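PDB 5GNE: leucine aminopeptidase from Legionella pneumophila, which probably cleaves amino acids from the N termini of peptides as a zinc-dependent metallopeptidase of family M28. Local coordinates for residues E18-K23 with T45-K50; A28-F33 with K77-L82. One frame throughout, in Å; residues are numbered along the deposited sequence.

Interaction 1. Residues E18-K23 with T45-K50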
loop_
_atom_site.group_PDB
_atom_site.type_symbol
_atom_site.label_atom_id
_atom_site.label_comp_id
_atom_site.label_asym_id
_atom_site.label_seq_id
_atom_site.Cartn_x
_atom_site.Cartn_y
_atom_site.Cartn_z
ATOM N N GLU A 18 -8.581 -1.607 -25.654
ATOM C CA GLU A 18 -9.338 -1.107 -26.797
ATOM C C GLU A 18 -9.386 0.416 -26.809
ATOM O O GLU A 18 -9.498 1.020 -27.873
ATOM C CB GLU A 18 -10.754 -1.687 -26.811
ATOM C CG GLU A 18 -10.749 -3.197 -26.985
ATOM C CD GLU A 18 -10.219 -3.632 -28.350
ATOM O OE1 GLU A 18 -10.427 -2.895 -29.327
ATOM O OE2 GLU A 18 -9.608 -4.712 -28.453
ATOM N N GLN A 19 -9.284 1.032 -25.635
ATOM C CA GLN A 19 -9.173 2.491 -25.538
ATOM C C GLN A 19 -7.759 3.016 -25.861
ATOM O O GLN A 19 -7.557 4.220 -26.010
ATOM C CB GLN A 19 -9.565 2.967 -24.128
ATOM C CG GLN A 19 -10.990 2.620 -23.699
ATOM C CD GLN A 19 -12.017 3.054 -24.716
ATOM O OE1 GLN A 19 -11.991 4.188 -25.194
ATOM N NE2 GLN A 19 -12.891 2.129 -25.104
ATOM N N LEU A 20 -6.776 2.127 -25.938
ATOM C CA LEU A 20 -5.381 2.554 -26.085
ATOM C C LEU A 20 -4.731 2.040 -27.358
ATOM O O LEU A 20 -3.574 2.373 -27.639
ATOM C CB LEU A 20 -4.537 2.105 -24.884
ATOM C CG LEU A 20 -4.879 2.760 -23.556
ATOM C CD1 LEU A 20 -4.125 2.077 -22.433
ATOM C CD2 LEU A 20 -4.556 4.231 -23.616
ATOM N N LYS A 21 -5.441 1.150 -28.045
ATOM C CA LYS A 21 -4.977 0.449 -29.247
ATOM C C LYS A 21 -4.109 1.279 -30.171
ATOM O O LYS A 21 -3.023 0.869 -30.554
ATOM C CB LYS A 21 -6.185 -0.034 -30.048
ATOM C CG LYS A 21 -6.233 -1.515 -30.297
ATOM C CD LYS A 21 -7.224 -1.842 -31.408
ATOM C CE LYS A 21 -8.557 -1.168 -31.184
ATOM N NZ LYS A 21 -9.585 -1.718 -32.113
ATOM N N ASP A 22 -4.630 2.436 -30.557
ATOM C CA ASP A 22 -4.012 3.245 -31.595
ATOM C C ASP A 22 -2.701 3.862 -31.146
ATOM O O ASP A 22 -1.905 4.288 -31.981
ATOM C CB ASP A 22 -5.002 4.298 -32.100
ATOM C CG ASP A 22 -6.165 3.670 -32.869
ATOM O OD1 ASP A 22 -5.979 2.568 -33.437
ATOM O OD2 ASP A 22 -7.269 4.250 -32.886
ATOM N N LYS A 23 -2.470 3.926 -29.838
ATOM C CA LYS A 23 -1.216 4.487 -29.348
ATOM C C LYS A 23 -0.275 3.413 -28.783
ATOM O O LYS A 23 0.838 3.708 -28.362
ATOM C CB LYS A 23 -1.486 5.572 -28.305
ATOM C CG LYS A 23 -2.440 6.679 -28.764
ATOM C CD LYS A 23 -2.037 8.022 -28.152
ATOM C CE LYS A 23 -3.020 9.164 -28.442
ATOM N NZ LYS A 23 -2.973 10.221 -27.366
ATOM N N THR A 45 -2.201 9.224 -19.738
ATOM C CA THR A 45 -2.516 9.244 -18.307
ATOM C C THR A 45 -3.993 9.562 -18.085
ATOM O O THR A 45 -4.655 8.917 -17.269
ATOM C CB THR A 45 -1.651 10.255 -17.529
ATOM O OG1 THR A 45 -0.268 9.865 -17.586
ATOM C CG2 THR A 45 -2.079 10.313 -16.055
ATOM N N ASN A 46 -4.521 10.532 -18.825
ATOM C CA ASN A 46 -5.912 10.938 -18.643
ATOM C C ASN A 46 -6.882 9.853 -19.057
ATOM O O ASN A 46 -7.942 9.693 -18.445
ATOM C CB ASN A 46 -6.210 12.227 -19.405
ATOM C CG ASN A 46 -5.634 13.456 -18.714
ATOM O OD1 ASN A 46 -4.928 14.254 -19.327
ATOM N ND2 ASN A 46 -5.918 13.598 -17.424
ATOM N N THR A 47 -6.535 9.129 -20.119
ATOM C CA THR A 47 -7.368 8.022 -20.568
ATOM C C THR A 47 -7.394 6.949 -19.493
ATOM O O THR A 47 -8.447 6.445 -19.104
ATOM C CB THR A 47 -6.853 7.406 -21.869
ATOM O OG1 THR A 47 -6.676 8.440 -22.845
ATOM C CG2 THR A 47 -7.844 6.359 -22.393
ATOM N N LEU A 48 -6.216 6.599 -19.012
ATOM C CA LEU A 48 -6.116 5.616 -17.952
ATOM C C LEU A 48 -6.992 6.006 -16.779
ATOM O O LEU A 48 -7.754 5.191 -16.266
ATOM C CB LEU A 48 -4.668 5.459 -17.502
ATOM C CG LEU A 48 -3.794 4.823 -18.591
ATOM C CD1 LEU A 48 -2.307 4.959 -18.265
ATOM C CD2 LEU A 48 -4.184 3.366 -18.815
ATOM N N GLN A 49 -6.965 7.280 -16.409
ATOM C CA GLN A 49 -7.678 7.692 -15.210
ATOM C C GLN A 49 -9.164 7.656 -15.454
ATOM O O GLN A 49 -9.944 7.264 -14.603
ATOM C CB GLN A 49 -7.251 9.105 -14.784
ATOM C CG GLN A 49 -5.925 9.178 -14.053
ATOM C CD GLN A 49 -5.694 8.015 -13.105
ATOM O OE1 GLN A 49 -6.498 7.749 -12.212
ATOM N NE2 GLN A 49 -4.584 7.310 -13.302
ATOM N N LYS A 50 -9.557 8.071 -16.640
ATOM C CA LYS A 50 -10.964 8.156 -16.980
ATOM C C LYS A 50 -11.612 6.774 -17.158
ATOM O O LYS A 50 -12.787 6.595 -16.828
ATOM C CB LYS A 50 -11.087 9.005 -18.250
ATOM C CG LYS A 50 -12.477 9.331 -18.749
ATOM C CD LYS A 50 -12.331 10.223 -19.994
ATOM C CE LYS A 50 -13.419 9.977 -21.037
ATOM N NZ LYS A 50 -13.092 10.620 -22.345
#
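Helices 14-20 and 42-55 belong to a beta-alpha-beta-beta-alpha-beta unit whose strand order, 2-3-1-4, matches the ferredoxin-like fold, and Gln19 and Leu20 of the first meet Thr47 and Leu48 of the second. The contact is small, burying 141 Å² in all, and is made by aliphatic carbons. The backbones come closest where Gln19 CA lies 7.7 Å from Thr47 CA. Leu20 and Thr47 contribute nearly equally, and each methyl of Leu20 takes a different partner. CD1 meets Leu48 CD2 at 3.8 Å, the two leucine side chains crossing at nearly a right angle, while CD2 reaches Thr47 CG2 at 4.1 Å as these two side chains slide past each other in opposite directions. The same threonine methyl also lies against the root of Gln19, with CG2 4.2 Å from Gln19 CB, so this one methyl spans two consecutive residues of helix 14-20. Thr47 can offer it because CG2 stands anti to the backbone N, whereas OG1 (chi1 -52°) is left beside that nitrogen and turns back along its own helix to a weak hydrogen bond with Asn43 O. The polar end is thus used within the helix, and the apolar branch faces helix 14-20. Burial is graded: Leu20 and Leu48 are enclosed, Thr47 is partly exposed and Gln19 lies at the solvent side. Lys23 N bonds to Leu20 O at 2.9 Å. The side chain of Leu48 is about 9 Å from that of the zinc ligand Glu239. Gln19 also touches Met51 and Lys23 touches Asn43 and Ile44, while the Cys15-Cys55 disulfide ties the two helices covalently. Leu48 also rests on Tyr58, which precedes strand 59-60, and Gln49 touches Leu195 of the peptidase portion.

Interaction 2. Residues A28-F33 with K77-L82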
loop_
_atom_site.group_PDB
_atom_site.type_symbol
_atom_site.label_atom_id
_atom_site.label_comp_id
_atom_site.label_asym_id
_atom_site.label_seq_id
_atom_site.Cartn_x
_atom_site.Cartn_y
_atom_site.Cartn_z
ATOM N N ALA A 28 1.688 -9.189 -26.127
ATOM C CA ALA A 28 1.015 -10.461 -25.891
ATOM C C ALA A 28 -0.399 -10.151 -25.439
ATOM O O ALA A 28 -0.665 -9.067 -24.935
ATOM C CB ALA A 28 1.744 -11.290 -24.850
ATOM N N GLN A 29 -1.310 -11.089 -25.653
ATOM C CA GLN A 29 -2.708 -10.914 -25.300
ATOM C C GLN A 29 -3.356 -12.204 -24.870
ATOM O O GLN A 29 -3.012 -13.244 -25.378
ATOM C CB GLN A 29 -3.486 -10.334 -26.474
ATOM C CG GLN A 29 -4.790 -9.639 -26.066
ATOM C CD GLN A 29 -5.410 -8.894 -27.218
ATOM O OE1 GLN A 29 -5.722 -9.486 -28.250
ATOM N NE2 GLN A 29 -5.586 -7.581 -27.055
ATOM N N SER A 30 -4.277 -12.126 -23.907
ATOM C CA SER A 30 -5.089 -13.272 -23.472
ATOM C C SER A 30 -6.569 -12.949 -23.690
ATOM O O SER A 30 -6.899 -11.901 -24.211
ATOM C CB SER A 30 -4.835 -13.600 -21.999
ATOM O OG SER A 30 -5.424 -12.612 -21.133
ATOM N N ASP A 31 -7.474 -13.834 -23.303
ATOM C CA ASP A 31 -8.892 -13.526 -23.453
ATOM C C ASP A 31 -9.292 -12.268 -22.637
ATOM O O ASP A 31 -10.254 -11.598 -23.000
ATOM C CB ASP A 31 -9.770 -14.742 -23.122
ATOM C CG ASP A 31 -9.599 -15.246 -21.709
ATOM O OD1 ASP A 31 -8.537 -15.012 -21.105
ATOM O OD2 ASP A 31 -10.526 -15.930 -21.219
ATOM N N HIS A 32 -8.578 -11.965 -21.547
ATOM C CA HIS A 32 -8.947 -10.838 -20.667
ATOM C C HIS A 32 -7.918 -9.688 -20.546
ATOM O O HIS A 32 -8.304 -8.550 -20.249
ATOM C CB HIS A 32 -9.243 -11.355 -19.260
ATOM C CG HIS A 32 -10.393 -12.313 -19.207
ATOM N ND1 HIS A 32 -11.660 -11.971 -19.635
ATOM C CD2 HIS A 32 -10.478 -13.585 -18.749
ATOM C CE1 HIS A 32 -12.470 -13.004 -19.466
ATOM N NE2 HIS A 32 -11.780 -13.991 -18.926
ATOM N N PHE A 33 -6.633 -9.949 -20.791
ATOM C CA PHE A 33 -5.623 -8.909 -20.592
ATOM C C PHE A 33 -4.672 -8.784 -21.772
ATOM O O PHE A 33 -4.513 -9.737 -22.576
ATOM C CB PHE A 33 -4.822 -9.158 -19.301
ATOM C CG PHE A 33 -5.664 -9.106 -18.046
ATOM C CD1 PHE A 33 -5.894 -7.910 -17.395
ATOM C CD2 PHE A 33 -6.257 -10.253 -17.545
ATOM C CE1 PHE A 33 -6.685 -7.857 -16.249
ATOM C CE2 PHE A 33 -7.054 -10.216 -16.403
ATOM C CZ PHE A 33 -7.269 -9.014 -15.753
ATOM N N LYS A 77 3.822 -16.186 -20.660
ATOM C CA LYS A 77 3.897 -16.690 -19.300
ATOM C C LYS A 77 3.865 -15.504 -18.329
ATOM O O LYS A 77 3.223 -15.559 -17.266
ATOM C CB LYS A 77 5.137 -17.541 -19.079
ATOM C CG LYS A 77 5.017 -18.371 -17.790
ATOM C CD LYS A 77 6.281 -19.153 -17.528
ATOM C CE LYS A 77 6.381 -20.398 -18.374
ATOM N NZ LYS A 77 7.544 -21.203 -17.922
ATOM N N LEU A 78 4.524 -14.422 -18.719
ATOM C CA LEU A 78 4.507 -13.203 -17.926
ATOM C C LEU A 78 3.071 -12.699 -17.778
ATOM O O LEU A 78 2.592 -12.412 -16.676
ATOM C CB LEU A 78 5.380 -12.135 -18.578
ATOM C CG LEU A 78 5.356 -10.786 -17.856
ATOM C CD1 LEU A 78 6.364 -10.747 -16.717
ATOM C CD2 LEU A 78 5.654 -9.667 -18.844
ATOM N N LEU A 79 2.394 -12.598 -18.915
ATOM C CA LEU A 79 1.052 -12.089 -18.956
ATOM C C LEU A 79 0.106 -12.942 -18.116
ATOM O O LEU A 79 -0.693 -12.414 -17.331
ATOM C CB LEU A 79 0.566 -12.011 -20.405
ATOM C CG LEU A 79 -0.927 -11.630 -20.481
ATOM C CD1 LEU A 79 -1.169 -10.245 -19.838
ATOM C CD2 LEU A 79 -1.412 -11.635 -21.918
ATOM N N ASP A 80 0.221 -14.259 -18.247
ATOM C CA ASP A 80 -0.626 -15.167 -17.472
ATOM C C ASP A 80 -0.368 -15.068 -15.971
ATOM O O ASP A 80 -1.306 -15.005 -15.175
ATOM C CB ASP A 80 -0.445 -16.623 -17.939
ATOM C CG ASP A 80 -1.161 -17.620 -17.036
ATOM O OD1 ASP A 80 -2.406 -17.727 -17.123
ATOM O OD2 ASP A 80 -0.484 -18.293 -16.228
ATOM N N LYS A 81 0.895 -15.055 -15.575
ATOM C CA LYS A 81 1.204 -15.151 -14.165
ATOM C C LYS A 81 0.965 -13.841 -13.410
ATOM O O LYS A 81 0.706 -13.875 -12.213
ATOM C CB LYS A 81 2.663 -15.618 -13.979
ATOM C CG LYS A 81 2.810 -16.882 -13.104
ATOM C CD LYS A 81 2.409 -18.186 -13.837
ATOM C CE LYS A 81 2.847 -19.448 -13.071
ATOM N NZ LYS A 81 1.779 -20.497 -13.010
ATOM N N LEU A 82 1.011 -12.697 -14.096
ATOM C CA LEU A 82 0.714 -11.417 -13.443
ATOM C C LEU A 82 -0.792 -11.062 -13.524
ATOM O O LEU A 82 -1.187 -9.987 -13.070
ATOM C CB LEU A 82 1.537 -10.277 -14.056
ATOM C CG LEU A 82 3.071 -10.359 -14.052
ATOM C CD1 LEU A 82 3.719 -9.056 -14.512
ATOM C CD2 LEU A 82 3.611 -10.766 -12.685
#
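Apolar packing is the work of one side chain, the buried Leu79 of helix 75-81, which lies against the turn joining strands 25-29 and 33-38. Its CG is anti to the backbone N (chi1 173°), which carries both methyls out from the helix toward the hairpin. CD2 settles over the face of the peptide between Gln29 and Ser30, 3.5 Å from Ser30 N and 3.6 Å from Gln29 C. Around that peptide it also meets Ser30 CB at 3.9 Å and, more loosely, Ala28 CB. The other methyl, CD1, touches Phe33 CB at 3.8 Å, so the phenylalanine enters by its root while its ring leads away.

Hydrogen bonds within the turn shape the surface that receives the leucine. Ser30 N donates to Phe33 O at 2.7 Å, and Ser30 OG accepts from Phe33 N at 2.9 Å and, less straight, from His32 N. This is an ST turn combined with an ST motif; the serine hydroxyl thereby holds the chain as it reverses.

In the fold, Ala28 CB points to helix 75-81, where it also touches Ser75 and Lys76, while the side chain of Gln29, its NE2 hydrogen-bonded to Ser34 OG, touches Asn14 and Tyr17 of helix 14-20. The hairpin end is therefore held between these two helices, with Leu79 extending onto Ile11 of strand 8-13 and the Phe33 ring meeting Tyr313.

From the N terminus, strand 8-13 leads into helix 14-20, whose end enters interaction 1; the chain then makes the hairpin of strands 25-29 and 33-38 before helix 42-55 returns to close that loop. Residues 28-33 fall inside this loop but find their partner, helix 75-81, beyond it, so the two contacts cross along the chain instead of nesting. Interaction 1 joins the two helices of the four-stranded unit to each other, whereas interaction 2 brings a later helix against the tip of its hairpin. Their centres are 19 Å apart and they do not touch, strand 25-29 following helix 14-20 directly in the chain.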